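Local coordinates for Bak protein (Grouper iridovirus, PDB 5VMN) that is a viral Bcl-2 protein that inhibits host-cell apoptosis by exclusively sequestering the pro-death protein Bim, at residues A[7-12]-A[22-27]; A[14-19]-A[93-98]; A[66-71]-A[117-122]. All blocks are in the same frame, centred on the assembly; numbering follows the deposited sequence.

Interaction 1: A[7-12]-A[22-27]; sequences TNINFS and PLTREI. With NO3 (nitrate ion), chain F; NO3 (nitrate ion), chain G; NO3 (nitrate ion), chain B; EDO (1,2-ethanediol), chain N.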
loop_
_atom_site.group_PDB
_atom_site.type_symbol
_atom_site.label_atom_id
_atom_site.label_comp_id
_atom_site.label_asym_id
_atom_site.label_seq_id
_atom_site.Cartn_x
_atom_site.Cartn_y
_atom_site.Cartn_z
ATOM N N THR A 7 -8.883 -9.634 4.843
ATOM C CA THR A 7 -8.263 -8.394 4.388
ATOM C C THR A 7 -9.325 -7.374 4.012
ATOM O O THR A 7 -10.376 -7.719 3.463
ATOM C CB THR A 7 -7.345 -8.638 3.186
ATOM O OG1 THR A 7 -7.900 -9.655 2.338
ATOM C CG2 THR A 7 -5.940 -9.044 3.647
ATOM N N ASN A 8 -9.052 -6.107 4.329
ATOM C CA ASN A 8 -9.914 -5.038 3.855
ATOM C C ASN A 8 -9.602 -4.705 2.408
ATOM O O ASN A 8 -10.514 -4.527 1.597
ATOM C CB ASN A 8 -9.763 -3.796 4.728
ATOM C CG ASN A 8 -10.510 -3.914 6.041
ATOM O OD1 ASN A 8 -11.459 -4.700 6.174
ATOM N ND2 ASN A 8 -10.092 -3.120 7.022
ATOM N N ILE A 9 -8.323 -4.628 2.062
ATOM C CA ILE A 9 -7.910 -4.438 0.682
ATOM C C ILE A 9 -7.220 -5.708 0.225
ATOM O O ILE A 9 -6.368 -6.260 0.929
ATOM C CB ILE A 9 -6.972 -3.225 0.507
ATOM C CG1 ILE A 9 -7.666 -1.942 0.927
ATOM C CG2 ILE A 9 -6.512 -3.099 -0.944
ATOM C CD1 ILE A 9 -8.902 -1.604 0.109
ATOM N N ASN A 10 -7.553 -6.135 -0.979
ATOM C CA ASN A 10 -6.885 -7.271 -1.606
ATOM C C ASN A 10 -5.609 -6.757 -2.246
ATOM O O ASN A 10 -5.634 -6.304 -3.392
ATOM C CB ASN A 10 -7.794 -7.888 -2.658
ATOM C CG ASN A 10 -7.239 -9.171 -3.234
ATOM O OD1 ASN A 10 -6.060 -9.458 -3.117
ATOM N ND2 ASN A 10 -8.110 -9.955 -3.871
ATOM N N PHE A 11 -4.486 -6.833 -1.514
ATOM C CA PHE A 11 -3.246 -6.211 -1.997
ATOM C C PHE A 11 -2.670 -6.951 -3.195
ATOM O O PHE A 11 -2.068 -6.332 -4.072
ATOM C CB PHE A 11 -2.202 -6.110 -0.872
ATOM C CG PHE A 11 -2.624 -5.183 0.263
ATOM C CD1 PHE A 11 -2.676 -3.814 0.077
ATOM C CD2 PHE A 11 -3.006 -5.689 1.490
ATOM C CE1 PHE A 11 -3.090 -2.968 1.104
ATOM C CE2 PHE A 11 -3.415 -4.851 2.510
ATOM C CZ PHE A 11 -3.453 -3.485 2.313
ATOM N N SER A 12 -2.864 -8.260 -3.278
ATOM C CA SER A 12 -2.437 -8.976 -4.473
ATOM C C SER A 12 -3.189 -8.493 -5.711
ATOM O O SER A 12 -2.581 -8.252 -6.760
ATOM C CB SER A 12 -2.634 -10.477 -4.274
ATOM O OG SER A 12 -2.188 -11.178 -5.407
ATOM N N PRO A 22 -14.527 -2.804 -6.645
ATOM C CA PRO A 22 -14.574 -1.357 -6.875
ATOM C C PRO A 22 -13.700 -0.563 -5.925
ATOM O O PRO A 22 -13.027 0.396 -6.347
ATOM C CB PRO A 22 -16.080 -1.039 -6.712
ATOM C CG PRO A 22 -16.748 -2.285 -7.006
ATOM C CD PRO A 22 -15.873 -3.409 -6.635
ATOM N N LEU A 23 -13.652 -0.954 -4.652
ATOM C CA LEU A 23 -12.850 -0.201 -3.703
ATOM C C LEU A 23 -11.380 -0.337 -4.034
ATOM O O LEU A 23 -10.647 0.655 -4.044
ATOM C CB LEU A 23 -13.111 -0.688 -2.288
ATOM C CG LEU A 23 -12.312 -0.021 -1.173
ATOM C CD1 LEU A 23 -12.464 1.473 -1.184
ATOM C CD2 LEU A 23 -12.817 -0.545 0.167
ATOM N N THR A 24 -10.938 -1.555 -4.316
ATOM C CA THR A 24 -9.521 -1.743 -4.640
ATOM C C THR A 24 -9.164 -1.001 -5.924
ATOM O O THR A 24 -8.096 -0.382 -6.017
ATOM C CB THR A 24 -9.227 -3.236 -4.741
ATOM O OG1 THR A 24 -9.462 -3.812 -3.450
ATOM C CG2 THR A 24 -7.789 -3.486 -5.110
ATOM N N ARG A 25 -10.070 -1.013 -6.912
ATOM C CA ARG A 25 -9.830 -0.299 -8.162
ATOM C C ARG A 25 -9.683 1.194 -7.926
ATOM O O ARG A 25 -8.841 1.852 -8.549
ATOM C CB ARG A 25 -10.968 -0.580 -9.159
ATOM C CG ARG A 25 -10.758 0.070 -10.528
ATOM C CD ARG A 25 -11.815 -0.321 -11.546
ATOM N NE ARG A 25 -11.995 -1.766 -11.677
ATOM C CZ ARG A 25 -11.159 -2.583 -12.312
ATOM N NH1 ARG A 25 -10.047 -2.123 -12.878
ATOM N NH2 ARG A 25 -11.432 -3.882 -12.369
ATOM N N GLU A 26 -10.517 1.772 -7.054
ATOM C CA GLU A 26 -10.388 3.206 -6.791
ATOM C C GLU A 26 -9.105 3.516 -6.020
ATOM O O GLU A 26 -8.444 4.529 -6.280
ATOM C CB GLU A 26 -11.618 3.732 -6.032
ATOM C CG GLU A 26 -11.663 5.252 -5.935
ATOM C CD GLU A 26 -11.715 5.932 -7.298
ATOM O OE1 GLU A 26 -11.347 7.117 -7.398
ATOM O OE2 GLU A 26 -12.129 5.274 -8.269
ATOM N N ILE A 27 -8.721 2.662 -5.082
ATOM C CA ILE A 27 -7.447 2.881 -4.403
ATOM C C ILE A 27 -6.306 2.814 -5.406
ATOM O O ILE A 27 -5.344 3.582 -5.325
ATOM C CB ILE A 27 -7.256 1.875 -3.263
ATOM C CG1 ILE A 27 -8.335 2.064 -2.195
ATOM C CG2 ILE A 27 -5.845 1.994 -2.650
ATOM C CD1 ILE A 27 -8.400 3.436 -1.545
HETATM N N NO3 F . -4.128 -9.810 -0.195
HETATM O O1 NO3 F . -4.972 -10.749 -0.266
HETATM O O2 NO3 F . -3.177 -9.752 -1.022
HETATM O O3 NO3 F . -4.234 -8.932 0.710
HETATM N N NO3 G . -5.954 -3.497 5.205
HETATM O O1 NO3 G . -5.415 -4.585 5.559
HETATM O O2 NO3 G . -6.615 -3.463 4.131
HETATM O O3 NO3 G . -5.836 -2.450 5.913
HETATM N N NO3 B . -16.080 -2.563 -2.551
HETATM O O1 NO3 B . -15.256 -3.125 -3.332
HETATM O O2 NO3 B . -16.387 -1.338 -2.759
HETATM O O3 NO3 B . -16.566 -3.185 -1.557
HETATM C C1 EDO N . -7.638 1.317 -11.941
HETATM O O1 EDO N . -8.563 2.328 -11.543
HETATM C C2 EDO N . -6.522 2.064 -12.629
HETATM O O2 EDO N . -6.076 3.021 -11.671
#

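Interaction 2: A[14-19]-A[93-98]; sequences LLRGER and QITEQL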
loop_
_atom_site.group_PDB
_atom_site.type_symbol
_atom_site.label_atom_id
_atom_site.label_comp_id
_atom_site.label_asym_id
_atom_site.label_seq_id
_atom_site.Cartn_x
_atom_site.Cartn_y
_atom_site.Cartn_z
ATOM N N LEU A 14 -4.611 -5.579 -6.025
ATOM C CA LEU A 14 -4.192 -4.201 -6.227
ATOM C C LEU A 14 -2.922 -4.138 -7.053
ATOM O O LEU A 14 -2.826 -3.358 -8.003
ATOM C CB LEU A 14 -3.972 -3.524 -4.882
ATOM C CG LEU A 14 -3.504 -2.050 -4.900
ATOM C CD1 LEU A 14 -4.582 -1.126 -5.292
ATOM C CD2 LEU A 14 -2.996 -1.651 -3.530
ATOM N N LEU A 15 -1.912 -4.897 -6.659
ATOM C CA LEU A 15 -0.619 -4.774 -7.323
ATOM C C LEU A 15 -0.581 -5.466 -8.681
ATOM O O LEU A 15 0.275 -5.138 -9.515
ATOM C CB LEU A 15 0.478 -5.326 -6.404
ATOM C CG LEU A 15 0.551 -4.566 -5.069
ATOM C CD1 LEU A 15 1.648 -5.110 -4.195
ATOM C CD2 LEU A 15 0.751 -3.067 -5.241
ATOM N N ARG A 16 -1.476 -6.402 -8.930
ATOM C CA ARG A 16 -1.546 -7.037 -10.238
ATOM C C ARG A 16 -2.365 -6.197 -11.206
ATOM O O ARG A 16 -2.189 -6.324 -12.418
ATOM C CB ARG A 16 -2.112 -8.447 -10.113
ATOM C CG ARG A 16 -1.103 -9.425 -9.500
ATOM C CD ARG A 16 -1.646 -10.843 -9.237
ATOM N NE ARG A 16 -0.539 -11.763 -8.946
ATOM C CZ ARG A 16 0.090 -11.862 -7.773
ATOM N NH1 ARG A 16 1.096 -12.723 -7.627
ATOM N NH2 ARG A 16 -0.266 -11.097 -6.746
ATOM N N GLY A 17 -3.234 -5.328 -10.692
ATOM C CA GLY A 17 -3.895 -4.330 -11.515
ATOM C C GLY A 17 -4.823 -4.913 -12.556
ATOM O O GLY A 17 -5.074 -4.277 -13.585
ATOM N N GLU A 18 -5.331 -6.112 -12.323
ATOM C CA GLU A 18 -6.220 -6.720 -13.300
ATOM C C GLU A 18 -7.625 -6.751 -12.720
ATOM O O GLU A 18 -8.254 -5.693 -12.592
ATOM C CB GLU A 18 -5.698 -8.099 -13.706
ATOM C CG GLU A 18 -4.434 -7.972 -14.551
ATOM C CD GLU A 18 -3.706 -9.284 -14.771
ATOM O OE1 GLU A 18 -4.278 -10.353 -14.473
ATOM O OE2 GLU A 18 -2.549 -9.240 -15.244
ATOM N N ARG A 19 -8.135 -7.925 -12.357
ATOM C CA ARG A 19 -9.426 -7.978 -11.686
ATOM C C ARG A 19 -9.296 -7.388 -10.287
ATOM O O ARG A 19 -8.366 -7.723 -9.551
ATOM C CB ARG A 19 -9.932 -9.412 -11.620
ATOM C CG ARG A 19 -9.991 -10.118 -12.982
ATOM C CD ARG A 19 -10.928 -9.419 -13.970
ATOM N NE ARG A 19 -11.123 -10.188 -15.208
ATOM C CZ ARG A 19 -12.150 -11.006 -15.450
ATOM N NH1 ARG A 19 -13.108 -11.184 -14.546
ATOM N NH2 ARG A 19 -12.226 -11.651 -16.611
ATOM N N GLN A 93 6.214 -12.167 -1.503
ATOM C CA GLN A 93 6.817 -11.541 -0.335
ATOM C C GLN A 93 6.451 -10.067 -0.245
ATOM O O GLN A 93 6.211 -9.553 0.851
ATOM C CB GLN A 93 8.338 -11.742 -0.363
ATOM C CG GLN A 93 8.727 -13.202 -0.165
ATOM C CD GLN A 93 10.130 -13.540 -0.682
ATOM O OE1 GLN A 93 10.968 -12.659 -0.883
ATOM N NE2 GLN A 93 10.376 -14.825 -0.912
ATOM N N ILE A 94 6.401 -9.357 -1.380
ATOM C CA ILE A 94 5.994 -7.954 -1.352
ATOM C C ILE A 94 4.587 -7.827 -0.785
ATOM O O ILE A 94 4.313 -6.989 0.086
ATOM C CB ILE A 94 6.091 -7.336 -2.759
ATOM C CG1 ILE A 94 7.546 -7.135 -3.154
ATOM C CG2 ILE A 94 5.396 -5.993 -2.819
ATOM C CD1 ILE A 94 7.753 -6.993 -4.636
ATOM N N THR A 95 3.668 -8.654 -1.284
ATOM C CA THR A 95 2.288 -8.588 -0.805
ATOM C C THR A 95 2.203 -8.952 0.671
ATOM O O THR A 95 1.485 -8.304 1.439
ATOM C CB THR A 95 1.393 -9.512 -1.628
ATOM O OG1 THR A 95 1.789 -10.867 -1.428
ATOM C CG2 THR A 95 1.507 -9.189 -3.079
ATOM N N GLU A 96 2.948 -9.978 1.092
ATOM C CA GLU A 96 2.943 -10.356 2.502
ATOM C C GLU A 96 3.550 -9.268 3.364
ATOM O O GLU A 96 3.074 -9.029 4.479
ATOM C CB GLU A 96 3.706 -11.671 2.712
ATOM C CG GLU A 96 3.127 -12.845 1.963
ATOM C CD GLU A 96 3.976 -14.109 2.086
ATOM O OE1 GLU A 96 3.365 -15.187 2.144
ATOM O OE2 GLU A 96 5.232 -14.029 2.123
ATOM N N GLN A 97 4.609 -8.605 2.870
ATOM C CA GLN A 97 5.209 -7.501 3.607
ATOM C C GLN A 97 4.192 -6.373 3.791
ATOM O O GLN A 97 4.075 -5.791 4.880
ATOM C CB GLN A 97 6.463 -6.995 2.864
ATOM C CG GLN A 97 7.682 -7.954 2.870
ATOM C CD GLN A 97 8.851 -7.538 1.912
ATOM O OE1 GLN A 97 8.863 -6.452 1.351
ATOM N NE2 GLN A 97 9.794 -8.443 1.712
ATOM N N LEU A 98 3.438 -6.065 2.735
ATOM C CA LEU A 98 2.397 -5.038 2.815
ATOM C C LEU A 98 1.337 -5.407 3.833
ATOM O O LEU A 98 0.958 -4.593 4.684
ATOM C CB LEU A 98 1.732 -4.855 1.457
ATOM C CG LEU A 98 2.073 -3.656 0.628
ATOM C CD1 LEU A 98 1.147 -3.637 -0.556
ATOM C CD2 LEU A 98 1.958 -2.390 1.404
HETATM O O HOH W 1 0.686 -11.797 -4.511
#

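Interaction 3: A[66-71]-A[117-122]; sequences LNWGRI and WVTCAS. With EDO (1,2-ethanediol), chain K; NO3 (nitrate ion), chain D; NO3 (nitrate ion), chain G.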
loop_
_atom_site.group_PDB
_atom_site.type_symbol
_atom_site.label_atom_id
_atom_site.label_comp_id
_atom_site.label_asym_id
_atom_site.label_seq_id
_atom_site.Cartn_x
_atom_site.Cartn_y
_atom_site.Cartn_z
ATOM N N LEU A 66 0.572 9.868 10.549
ATOM C CA LEU A 66 0.151 9.101 9.391
ATOM C C LEU A 66 -0.948 9.889 8.702
ATOM O O LEU A 66 -1.704 10.614 9.353
ATOM C CB LEU A 66 -0.345 7.705 9.784
ATOM C CG LEU A 66 -0.716 6.736 8.658
ATOM C CD1 LEU A 66 0.398 6.615 7.650
ATOM C CD2 LEU A 66 -1.072 5.377 9.273
ATOM N N ASN A 67 -1.028 9.750 7.385
ATOM C CA ASN A 67 -2.138 10.334 6.640
ATOM C C ASN A 67 -2.295 9.534 5.362
ATOM O O ASN A 67 -1.471 8.676 5.042
ATOM C CB ASN A 67 -1.921 11.832 6.380
ATOM C CG ASN A 67 -0.649 12.122 5.569
ATOM O OD1 ASN A 67 -0.481 11.604 4.474
ATOM N ND2 ASN A 67 0.209 12.989 6.089
ATOM N N TRP A 68 -3.399 9.772 4.652
ATOM C CA TRP A 68 -3.687 8.911 3.510
ATOM C C TRP A 68 -2.676 9.104 2.389
ATOM O O TRP A 68 -2.394 8.167 1.642
ATOM C CB TRP A 68 -5.111 9.155 2.983
ATOM C CG TRP A 68 -6.175 8.577 3.890
ATOM C CD1 TRP A 68 -7.129 9.251 4.617
ATOM C CD2 TRP A 68 -6.371 7.191 4.172
ATOM N NE1 TRP A 68 -7.899 8.349 5.322
ATOM C CE2 TRP A 68 -7.470 7.085 5.048
ATOM C CE3 TRP A 68 -5.748 6.029 3.740
ATOM C CZ2 TRP A 68 -7.919 5.865 5.527
ATOM C CZ3 TRP A 68 -6.214 4.818 4.203
ATOM C CH2 TRP A 68 -7.294 4.749 5.087
ATOM N N GLY A 69 -2.121 10.305 2.245
ATOM C CA GLY A 69 -1.095 10.501 1.239
ATOM C C GLY A 69 0.130 9.632 1.486
ATOM O O GLY A 69 0.683 9.027 0.560
ATOM N N ARG A 70 0.562 9.547 2.735
ATOM C CA ARG A 70 1.682 8.665 3.057
ATOM C C ARG A 70 1.345 7.211 2.761
ATOM O O ARG A 70 2.200 6.455 2.277
ATOM C CB ARG A 70 2.064 8.831 4.520
ATOM C CG ARG A 70 2.649 10.170 4.837
ATOM C CD ARG A 70 3.202 10.173 6.224
ATOM N NE ARG A 70 3.611 11.495 6.662
ATOM C CZ ARG A 70 4.227 11.729 7.815
ATOM N NH1 ARG A 70 4.527 10.724 8.621
ATOM N NH2 ARG A 70 4.524 12.966 8.170
ATOM N N ILE A 71 0.105 6.794 3.031
ATOM C CA ILE A 71 -0.287 5.430 2.715
ATOM C C ILE A 71 -0.214 5.201 1.206
ATOM O O ILE A 71 0.263 4.156 0.744
ATOM C CB ILE A 71 -1.691 5.140 3.285
ATOM C CG1 ILE A 71 -1.558 4.967 4.796
ATOM C CG2 ILE A 71 -2.305 3.928 2.623
ATOM C CD1 ILE A 71 -2.873 4.826 5.549
ATOM N N TRP A 117 -10.737 2.736 4.341
ATOM C CA TRP A 117 -10.296 2.859 2.954
ATOM C C TRP A 117 -11.336 3.554 2.085
ATOM O O TRP A 117 -10.974 4.177 1.079
ATOM C CB TRP A 117 -9.991 1.483 2.377
ATOM C CG TRP A 117 -8.758 0.861 2.954
ATOM C CD1 TRP A 117 -8.684 -0.072 3.955
ATOM C CD2 TRP A 117 -7.411 1.144 2.573
ATOM N NE1 TRP A 117 -7.379 -0.382 4.212
ATOM C CE2 TRP A 117 -6.577 0.338 3.366
ATOM C CE3 TRP A 117 -6.834 1.975 1.617
ATOM C CZ2 TRP A 117 -5.193 0.349 3.240
ATOM C CZ3 TRP A 117 -5.434 1.990 1.507
ATOM C CH2 TRP A 117 -4.644 1.175 2.316
ATOM N N VAL A 118 -12.627 3.456 2.430
ATOM C CA VAL A 118 -13.633 4.149 1.632
ATOM C C VAL A 118 -13.380 5.644 1.685
ATOM O O VAL A 118 -13.617 6.355 0.703
ATOM C CB VAL A 118 -15.073 3.822 2.081
ATOM C CG1 VAL A 118 -16.119 4.750 1.394
ATOM C CG2 VAL A 118 -15.395 2.390 1.769
ATOM N N THR A 119 -12.893 6.146 2.815
ATOM C CA THR A 119 -12.626 7.574 2.898
ATOM C C THR A 119 -11.395 7.915 2.074
ATOM O O THR A 119 -11.367 8.946 1.396
ATOM C CB THR A 119 -12.477 8.004 4.359
ATOM O OG1 THR A 119 -13.756 7.950 4.981
ATOM C CG2 THR A 119 -11.947 9.427 4.486
ATOM N N CYS A 120 -10.383 7.040 2.095
ATOM C CA CYS A 120 -9.238 7.190 1.201
ATOM C C CYS A 120 -9.684 7.229 -0.251
ATOM O O CYS A 120 -9.256 8.091 -1.028
ATOM C CB CYS A 120 -8.265 6.046 1.408
ATOM S SG CYS A 120 -6.709 6.282 0.440
ATOM N N ALA A 121 -10.529 6.285 -0.639
ATOM C CA ALA A 121 -11.007 6.239 -2.012
ATOM C C ALA A 121 -11.748 7.505 -2.388
ATOM O O ALA A 121 -11.822 7.850 -3.569
ATOM C CB ALA A 121 -11.929 5.040 -2.212
ATOM N N SER A 122 -12.324 8.200 -1.411
ATOM C CA SER A 122 -13.189 9.319 -1.692
ATOM C C SER A 122 -12.475 10.668 -1.678
ATOM O O SER A 122 -13.104 11.685 -1.984
ATOM C CB SER A 122 -14.341 9.359 -0.671
ATOM O OG SER A 122 -15.131 8.166 -0.743
HETATM C C1 EDO K . -4.740 13.316 4.112
HETATM O O1 EDO K . -3.580 12.764 3.423
HETATM C C2 EDO K . -5.618 12.297 4.852
HETATM O O2 EDO K . -5.117 11.787 6.123
HETATM N N NO3 D . 0.283 14.416 9.371
HETATM O O1 NO3 D . 0.417 14.827 10.563
HETATM O O2 NO3 D . 1.132 14.725 8.489
HETATM O O3 NO3 D . -0.713 13.701 9.064
HETATM N N NO3 G . -5.954 -3.497 5.205
HETATM O O1 NO3 G . -5.415 -4.585 5.559
HETATM O O2 NO3 G . -6.615 -3.463 4.131
HETATM O O3 NO3 G . -5.836 -2.450 5.913
#

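Interaction 1: A[7-12]-A[22-27]
I9 and T24 mark the closest approach of the two backbones, 6.2 Å from CA to CA, where the chain leading into helix 11-16 passes the first turns of helix 22-37. I9 does most of the touching. Its CG1 branch lies beside the backbone N (chi1 -61°) and carries I9 CD1 to 4.0 Å from L23 CG, with the two side chains at about a right angle. More loosely, I9 CD1 lies 4.4 Å from I27 CG1. The side chains of I9 and T24 slide past each other in opposite directions, leaving I9 CG2 3.9 Å from T24 OG1. That hydroxyl is buried by the contact and has no polar partner in the model; N10 N is its nearest polar neighbour across the gap, too distant to bond. Beyond this edge, the side chains of I9 and I27 both rest on W117 of helix 116-122, so the patch is part of the hydrophobic interior.

N10 turns its own polar end elsewhere: OD1 accepts from A13 N and caps helix 11-16. A nitrate ion, probably from the crystallisation liquor, sits at that helix start and accepts from F11 N (3.1 Å to O3) and from S12 N (2.7 Å to O2). A second nitrate accepts through its O1 from L23 N at 3.0 Å, at the start of helix 22-37. Both ions sit at helix N termini, where the helix dipole would be expected to favour an anion. The segment before helix 11-16, capped by N10, lays I9 along helix 22-37, one of the helix contacts that close the all-helical Bcl-2 bundle.

Interaction 2: A[14-19]-A[93-98]
L15 points from the last turn of helix 11-16 at I94, T95 and L98 of helix 88-103, joining two helices of the Bcl-2 bundle that are far apart in sequence. Its CG lies beside the backbone N (chi1 -60°) and the chain then runs out straight (chi2 -179°), which sends CD1 ahead as the single probing atom. That methyl, L15 CD1, meets L98 tip to tip, 4.0 Å from L98 CD1, and comes to 4.1 Å from I94 CG2, where the two side chains cross at a slant. T95 CG2 is almost as near to L15 CD1, at 4.2 Å, so I94 and T95 on one turn and L98 on the next receive the leucine. L98 makes its part of the contact in an unusual setting, with chi1 at -104° rather than a staggered value. F82 of helix 68-84 packs on both L15 and T95, and the residues that meet here, apart from R16, are buried.

R16 borders this apolar patch. Its chain is extended through chi2 and chi3, and R16 NH2 comes to 4.5 Å from T95 CG2, an oblique approach to the guanidinium. The charge is met outside the contact by a salt bridge from NH1 to E88 OE2. T95 OG1 is likewise committed to its own helix, where it bonds to T92 O. Between the two polar ends sits one water, in the guanidinium plane: it is modelled doubtfully close to R16 NH2, and its oxygen donates weakly to T95 OG1 at 3.4 Å.

Interaction 3: A[66-71]-A[117-122]
W68 packs against C120 and W117 where the N-W-G-R sequence, signature of the Bcl-2 homology 1 motif, begins helix 68-84. Just ahead of the helix, N67 is its N-cap: N67 OD1 accepts from R70 N at 2.9 Å in a fairly straight bond (160°). With chi1 at 60° its CG is tucked between the backbone N and carbonyl carbon, which folds the amide back over the first turn, while ND2 donates to a nitrate ion.

W68 follows and carries the contact. C120 CB stands over one face of its six-membered ring, 3.5 Å from the centroid, a CH-pi contact close to the ring normal. C120 SG lies obliquely, 4.2 Å from the same centroid. The W117 indole is turned by 53° against that of W68, neither stacked nor edge-on; W68 CZ3 rests over its face, toward the rim, 3.9 Å from W117 CE3. The indole nitrogen of W68 donates to N114 O, and W110 meets the ring edge-to-face, so the tryptophan is fixed from several directions. W117 ends an N-G-G-W sequence of the kind found in the homology 2 motif, so the contact probably ties the two motifs together.

G69 gives its backbone N to an ethanediol, probably from the crystallisation liquor. R70 NH2 forms a salt bridge with D63 OD2. Nearly one turn beyond W68, I71 comes back to the interface. Its CG2, anti to the backbone N, meets the outer end of the W117 indole obliquely, with I71 CG2 3.6 Å from W117 CH2.

Interactions 1 and 2 are neighbours, their centres 10 Å apart, and share helix 11-16: F11 and S12 lie against L98 and T95. Interaction 1 also touches interaction 3, 12 Å away between centres, where E26 CG packs on A121 O; one nitrate ion bonds both I9 N and W117 NE1. Interactions 2 and 3 do not touch and lie on opposite sides of the chain's centre, about 17 Å between centres. Interaction 1 closes before interaction 3 opens along the chain, while interaction 2 alternates with both. The N-terminal segment thus fastens onto helices 22-37 and 88-103, and helix 116-122 onto helix 68-84, within one Bcl-2 bundle.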